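Local coordinates for uncharacterized protein (Legionella longbeachae NSW150, PDB 4JZA) that probably removes a phosphate from phosphoinositide lipids, acting most likely on phosphatidylinositol 3-phosphate in host–pathogen lipid metabolism, at residues L501-A515 with R527-T541. Numbering follows the deposited sequence.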
loop_
_atom_site.group_PDB
_atom_site.type_symbol
_atom_site.label_atom_id
_atom_site.label_comp_id
_atom_site.label_asym_id
_atom_site.label_seq_id
_atom_site.Cartn_x
_atom_site.Cartn_y
_atom_site.Cartn_z
ATOM N N LEU A 501 21.648 32.518 -15.309
ATOM C CA LEU A 501 21.419 31.253 -15.947
ATOM C C LEU A 501 22.711 30.721 -16.506
ATOM O O LEU A 501 22.972 29.533 -16.428
ATOM C CB LEU A 501 20.376 31.372 -17.037
ATOM C CG LEU A 501 20.004 30.111 -17.823
ATOM C CD1 LEU A 501 19.497 29.052 -16.858
ATOM C CD2 LEU A 501 18.925 30.370 -18.872
ATOM N N GLN A 502 23.552 31.575 -17.058
ATOM C CA GLN A 502 24.646 31.058 -17.903
ATOM C C GLN A 502 25.579 30.162 -17.106
ATOM O O GLN A 502 25.916 29.085 -17.558
ATOM C CB GLN A 502 25.416 32.197 -18.612
ATOM C CG GLN A 502 26.461 31.740 -19.629
ATOM C CD GLN A 502 25.874 30.916 -20.774
ATOM O OE1 GLN A 502 24.822 31.266 -21.365
ATOM N NE2 GLN A 502 26.542 29.800 -21.097
ATOM N N GLU A 503 25.945 30.595 -15.902
ATOM C CA GLU A 503 26.829 29.808 -15.041
ATOM C C GLU A 503 26.213 28.444 -14.679
ATOM O O GLU A 503 26.957 27.490 -14.461
ATOM C CB GLU A 503 27.258 30.576 -13.773
ATOM C CG GLU A 503 26.164 31.018 -12.791
ATOM C CD GLU A 503 26.742 31.553 -11.474
ATOM O OE1 GLU A 503 27.763 31.008 -10.992
ATOM O OE2 GLU A 503 26.162 32.504 -10.891
ATOM N N LEU A 504 24.877 28.346 -14.618
ATOM C CA LEU A 504 24.246 27.069 -14.405
ATOM C C LEU A 504 24.341 26.231 -15.663
ATOM O O LEU A 504 24.602 25.049 -15.588
ATOM C CB LEU A 504 22.788 27.205 -13.971
ATOM C CG LEU A 504 22.488 27.833 -12.606
ATOM C CD1 LEU A 504 21.022 28.185 -12.533
ATOM C CD2 LEU A 504 22.819 26.914 -11.486
ATOM N N LEU A 505 24.134 26.812 -16.829
ATOM C CA LEU A 505 24.293 26.012 -18.075
ATOM C C LEU A 505 25.740 25.524 -18.268
ATOM O O LEU A 505 25.951 24.399 -18.676
ATOM C CB LEU A 505 23.792 26.752 -19.329
ATOM C CG LEU A 505 22.368 27.304 -19.258
ATOM C CD1 LEU A 505 22.024 28.166 -20.458
ATOM C CD2 LEU A 505 21.392 26.157 -19.163
ATOM N N ASP A 506 26.719 26.334 -17.920
ATOM C CA ASP A 506 28.111 25.914 -18.061
ATOM C C ASP A 506 28.363 24.704 -17.165
ATOM O O ASP A 506 28.886 23.674 -17.601
ATOM C CB ASP A 506 29.095 27.048 -17.691
ATOM C CG ASP A 506 29.039 28.235 -18.669
ATOM O OD1 ASP A 506 28.752 28.003 -19.863
ATOM O OD2 ASP A 506 29.248 29.396 -18.233
ATOM N N GLN A 507 27.981 24.848 -15.902
ATOM C CA GLN A 507 28.097 23.778 -14.925
ATOM C C GLN A 507 27.400 22.488 -15.356
ATOM O O GLN A 507 27.978 21.422 -15.275
ATOM C CB GLN A 507 27.554 24.252 -13.573
ATOM C CG GLN A 507 28.607 24.896 -12.729
ATOM C CD GLN A 507 29.862 24.010 -12.661
ATOM O OE1 GLN A 507 30.971 24.497 -12.818
ATOM N NE2 GLN A 507 29.688 22.701 -12.449
ATOM N N TYR A 508 26.166 22.586 -15.825
ATOM C CA TYR A 508 25.408 21.412 -16.254
ATOM C C TYR A 508 26.091 20.706 -17.418
ATOM O O TYR A 508 26.129 19.486 -17.455
ATOM C CB TYR A 508 23.998 21.826 -16.659
ATOM C CG TYR A 508 23.056 20.684 -17.067
ATOM C CD1 TYR A 508 22.581 19.790 -16.137
ATOM C CD2 TYR A 508 22.628 20.542 -18.375
ATOM C CE1 TYR A 508 21.731 18.766 -16.494
ATOM C CE2 TYR A 508 21.767 19.534 -18.739
ATOM C CZ TYR A 508 21.308 18.645 -17.790
ATOM O OH TYR A 508 20.436 17.632 -18.137
ATOM N N GLN A 509 26.594 21.474 -18.392
ATOM C CA GLN A 509 27.354 20.911 -19.500
ATOM C C GLN A 509 28.547 20.148 -18.952
ATOM O O GLN A 509 28.846 19.032 -19.378
ATOM C CB GLN A 509 27.837 22.040 -20.376
ATOM C CG GLN A 509 28.646 21.622 -21.584
ATOM C CD GLN A 509 27.790 21.617 -22.825
ATOM O OE1 GLN A 509 27.357 22.691 -23.301
ATOM N NE2 GLN A 509 27.512 20.410 -23.354
ATOM N N SER A 510 29.241 20.771 -18.006
ATOM C CA SER A 510 30.477 20.207 -17.440
ATOM C C SER A 510 30.282 18.897 -16.664
ATOM O O SER A 510 31.014 17.936 -16.799
ATOM C CB SER A 510 31.112 21.242 -16.516
ATOM O OG SER A 510 32.261 20.709 -15.888
ATOM N N VAL A 511 29.282 18.879 -15.813
ATOM C CA VAL A 511 28.952 17.692 -15.059
ATOM C C VAL A 511 28.497 16.567 -16.006
ATOM O O VAL A 511 28.945 15.443 -15.910
ATOM C CB VAL A 511 27.892 18.041 -13.996
ATOM C CG1 VAL A 511 27.446 16.803 -13.296
ATOM C CG2 VAL A 511 28.483 19.025 -12.986
ATOM N N LEU A 512 27.630 16.872 -16.943
ATOM C CA LEU A 512 27.236 15.907 -17.962
ATOM C C LEU A 512 28.444 15.268 -18.642
ATOM O O LEU A 512 28.486 14.054 -18.801
ATOM C CB LEU A 512 26.419 16.606 -19.031
ATOM C CG LEU A 512 25.217 15.868 -19.563
ATOM C CD1 LEU A 512 23.994 16.613 -19.080
ATOM C CD2 LEU A 512 25.234 15.877 -21.079
ATOM N N GLU A 513 29.432 16.090 -19.038
ATOM C CA GLU A 513 30.621 15.606 -19.780
ATOM C C GLU A 513 31.647 14.858 -18.916
ATOM O O GLU A 513 32.403 14.019 -19.422
ATOM C CB GLU A 513 31.307 16.749 -20.544
ATOM C CG GLU A 513 30.616 17.127 -21.854
ATOM C CD GLU A 513 31.320 18.275 -22.583
ATOM O OE1 GLU A 513 32.541 18.463 -22.372
ATOM O OE2 GLU A 513 30.647 19.005 -23.350
ATOM N N SER A 514 31.628 15.140 -17.612
ATOM C CA SER A 514 32.573 14.585 -16.654
ATOM C C SER A 514 32.642 13.070 -16.661
ATOM O O SER A 514 33.622 12.508 -16.184
ATOM C CB SER A 514 32.219 15.031 -15.252
ATOM O OG SER A 514 31.097 14.296 -14.823
ATOM N N ALA A 515 31.608 12.414 -17.178
ATOM C CA ALA A 515 31.591 10.951 -17.317
ATOM C C ALA A 515 32.558 10.387 -18.386
ATOM O O ALA A 515 32.990 9.247 -18.274
ATOM C CB ALA A 515 30.171 10.466 -17.608
ATOM N N ARG A 527 27.318 12.789 -9.193
ATOM C CA ARG A 527 27.124 13.364 -10.495
ATOM C C ARG A 527 25.628 13.443 -10.741
ATOM O O ARG A 527 25.125 14.504 -11.176
ATOM C CB ARG A 527 27.810 12.558 -11.577
ATOM C CG ARG A 527 27.452 12.998 -12.995
ATOM C CD ARG A 527 28.440 12.425 -14.009
ATOM N NE ARG A 527 27.988 12.629 -15.375
ATOM C CZ ARG A 527 27.083 11.887 -16.004
ATOM N NH1 ARG A 527 26.507 10.850 -15.404
ATOM N NH2 ARG A 527 26.747 12.193 -17.257
ATOM N N GLU A 528 24.913 12.349 -10.429
ATOM C CA GLU A 528 23.460 12.324 -10.581
ATOM C C GLU A 528 22.699 13.409 -9.805
ATOM O O GLU A 528 21.712 13.933 -10.292
ATOM C CB GLU A 528 22.903 10.960 -10.183
ATOM C CG GLU A 528 23.349 9.848 -11.099
ATOM C CD GLU A 528 22.953 10.019 -12.554
ATOM O OE1 GLU A 528 21.893 10.517 -12.858
ATOM O OE2 GLU A 528 23.682 9.609 -13.435
ATOM N N LEU A 529 23.122 13.691 -8.590
ATOM C CA LEU A 529 22.420 14.609 -7.768
ATOM C C LEU A 529 22.656 15.975 -8.313
ATOM O O LEU A 529 21.740 16.817 -8.287
ATOM C CB LEU A 529 22.911 14.520 -6.333
ATOM C CG LEU A 529 22.603 13.202 -5.619
ATOM C CD1 LEU A 529 23.231 13.261 -4.247
ATOM C CD2 LEU A 529 21.122 12.963 -5.473
ATOM N N PHE A 530 23.881 16.198 -8.809
ATOM C CA PHE A 530 24.204 17.468 -9.454
ATOM C C PHE A 530 23.476 17.658 -10.775
ATOM O O PHE A 530 22.937 18.730 -11.034
ATOM C CB PHE A 530 25.701 17.639 -9.665
ATOM C CG PHE A 530 26.380 18.301 -8.524
ATOM C CD1 PHE A 530 26.313 19.648 -8.383
ATOM C CD2 PHE A 530 27.074 17.566 -7.583
ATOM C CE1 PHE A 530 26.920 20.265 -7.322
ATOM C CE2 PHE A 530 27.699 18.170 -6.516
ATOM C CZ PHE A 530 27.629 19.531 -6.391
ATOM N N LEU A 531 23.426 16.629 -11.611
ATOM C CA LEU A 531 22.622 16.734 -12.800
ATOM C C LEU A 531 21.205 17.033 -12.449
ATOM O O LEU A 531 20.651 17.916 -13.051
ATOM C CB LEU A 531 22.658 15.463 -13.597
ATOM C CG LEU A 531 24.025 15.184 -14.208
ATOM C CD1 LEU A 531 23.906 13.840 -14.866
ATOM C CD2 LEU A 531 24.452 16.245 -15.219
ATOM N N SER A 532 20.603 16.338 -11.470
ATOM C CA SER A 532 19.175 16.534 -11.198
ATOM C C SER A 532 18.948 17.925 -10.561
ATOM O O SER A 532 18.011 18.638 -10.922
ATOM C CB SER A 532 18.547 15.335 -10.420
ATOM O OG SER A 532 18.909 15.295 -9.055
ATOM N N SER A 533 19.859 18.363 -9.696
ATOM C CA SER A 533 19.705 19.657 -9.024
ATOM C C SER A 533 19.851 20.785 -10.015
ATOM O O SER A 533 19.116 21.765 -9.932
ATOM C CB SER A 533 20.697 19.841 -7.867
ATOM O OG SER A 533 20.308 19.146 -6.692
ATOM N N LEU A 534 20.786 20.661 -10.958
ATOM C CA LEU A 534 21.047 21.768 -11.921
ATOM C C LEU A 534 19.845 21.956 -12.859
ATOM O O LEU A 534 19.377 23.057 -13.007
ATOM C CB LEU A 534 22.365 21.567 -12.695
ATOM C CG LEU A 534 23.612 21.761 -11.820
ATOM C CD1 LEU A 534 24.831 21.239 -12.537
ATOM C CD2 LEU A 534 23.844 23.199 -11.390
ATOM N N GLU A 535 19.300 20.864 -13.393
ATOM C CA GLU A 535 18.071 20.909 -14.137
ATOM C C GLU A 535 17.000 21.670 -13.386
ATOM O O GLU A 535 16.300 22.474 -13.997
ATOM C CB GLU A 535 17.560 19.521 -14.425
ATOM C CG GLU A 535 18.449 18.769 -15.383
ATOM C CD GLU A 535 18.041 17.309 -15.596
ATOM O OE1 GLU A 535 17.001 16.810 -15.053
ATOM O OE2 GLU A 535 18.805 16.648 -16.332
ATOM N N GLN A 536 16.862 21.438 -12.080
ATOM C CA GLN A 536 15.802 22.116 -11.320
ATOM C C GLN A 536 16.164 23.551 -11.154
ATOM O O GLN A 536 15.297 24.408 -11.166
ATOM C CB GLN A 536 15.586 21.540 -9.929
ATOM C CG GLN A 536 15.097 20.119 -9.911
ATOM C CD GLN A 536 13.645 19.998 -10.150
ATOM O OE1 GLN A 536 12.938 21.002 -10.200
ATOM N NE2 GLN A 536 13.169 18.758 -10.307
ATOM N N LEU A 537 17.438 23.821 -10.943
ATOM C CA LEU A 537 17.866 25.197 -10.722
ATOM C C LEU A 537 17.725 25.993 -12.020
ATOM O O LEU A 537 17.329 27.153 -12.002
ATOM C CB LEU A 537 19.287 25.244 -10.198
ATOM C CG LEU A 537 19.433 24.840 -8.713
ATOM C CD1 LEU A 537 20.910 24.698 -8.416
ATOM C CD2 LEU A 537 18.785 25.767 -7.669
ATOM N N ILE A 538 17.993 25.354 -13.149
ATOM C CA ILE A 538 17.778 25.976 -14.427
ATOM C C ILE A 538 16.326 26.366 -14.607
ATOM O O ILE A 538 16.028 27.531 -14.858
ATOM C CB ILE A 538 18.275 25.072 -15.568
ATOM C CG1 ILE A 538 19.810 25.063 -15.563
ATOM C CG2 ILE A 538 17.815 25.574 -16.930
ATOM C CD1 ILE A 538 20.418 23.840 -16.241
ATOM N N ILE A 539 15.420 25.408 -14.470
ATOM C CA ILE A 539 13.993 25.690 -14.569
ATOM C C ILE A 539 13.590 26.787 -13.601
ATOM O O ILE A 539 12.864 27.717 -13.970
ATOM C CB ILE A 539 13.145 24.420 -14.332
ATOM C CG1 ILE A 539 13.390 23.397 -15.448
ATOM C CG2 ILE A 539 11.654 24.725 -14.333
ATOM C CD1 ILE A 539 13.157 23.884 -16.865
ATOM N N LEU A 540 14.064 26.695 -12.369
ATOM C CA LEU A 540 13.703 27.681 -11.390
ATOM C C LEU A 540 14.190 29.063 -11.744
ATOM O O LEU A 540 13.414 29.989 -11.630
ATOM C CB LEU A 540 14.157 27.308 -9.985
ATOM C CG LEU A 540 13.347 26.127 -9.472
ATOM C CD1 LEU A 540 14.125 25.493 -8.347
ATOM C CD2 LEU A 540 11.952 26.536 -9.019
ATOM N N THR A 541 15.440 29.242 -12.157
ATOM C CA THR A 541 15.875 30.608 -12.388
ATOM C C THR A 541 15.140 31.145 -13.650
ATOM O O THR A 541 14.732 32.305 -13.670
ATOM C CB THR A 541 17.421 30.823 -12.378
ATOM O OG1 THR A 541 17.980 30.672 -13.677
ATOM C CG2 THR A 541 18.114 29.894 -11.427
#
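Leu504 faces Ile538 and Tyr508 faces Leu534 where the helical segments 501-513 and 527-541 run nearly antiparallel, their axes 9.7 Å apart and their directions at 153°. The pair forms a helical hairpin joined by about ten residues, and its apolar seam exemplifies knobs-into-holes packing. Leu504 fits among Leu534, Leu537, Ile538 and Thr541, its CD1 reaching tip to tip toward Thr541 CG2 at 3.5 Å. In return, Leu534 sits among Leu504, Gln507, Tyr508 and Val511, while Val511 CG1 lies 3.6 Å from Leu531 CD2.

Polar bonds supplement the seam along its flank and at its end. Tyr508, its CG trans to the backbone N (chi1 -177°), slides its ring past Leu534; its hydroxyl donates to the anti side of Glu535 OE2, 2.6 Å from OH, and also bonds with Ser484 OG. Gln415 of strand 412-416 and His466, just after strand 462-465, bind Glu535 OE1, tying the hairpin to the mixed sheet.

The extended Arg527 meets the C-terminal end of the first helix: NE donates to Val511 O (3.0 Å) and NH2 to Leu512 O (3.0 Å), while NH1 bonds to Thr477 O. Ala515 CB and Leu531 CD1 lie over opposite guanidinium faces. Since Ser514 OG also donates to Val511 O, two donors grip that carbonyl. The apolar interlock thus gains direction from Tyr508 and Arg527; the arginine's charge near the C-terminal carbonyls probably adds electrostatic attraction.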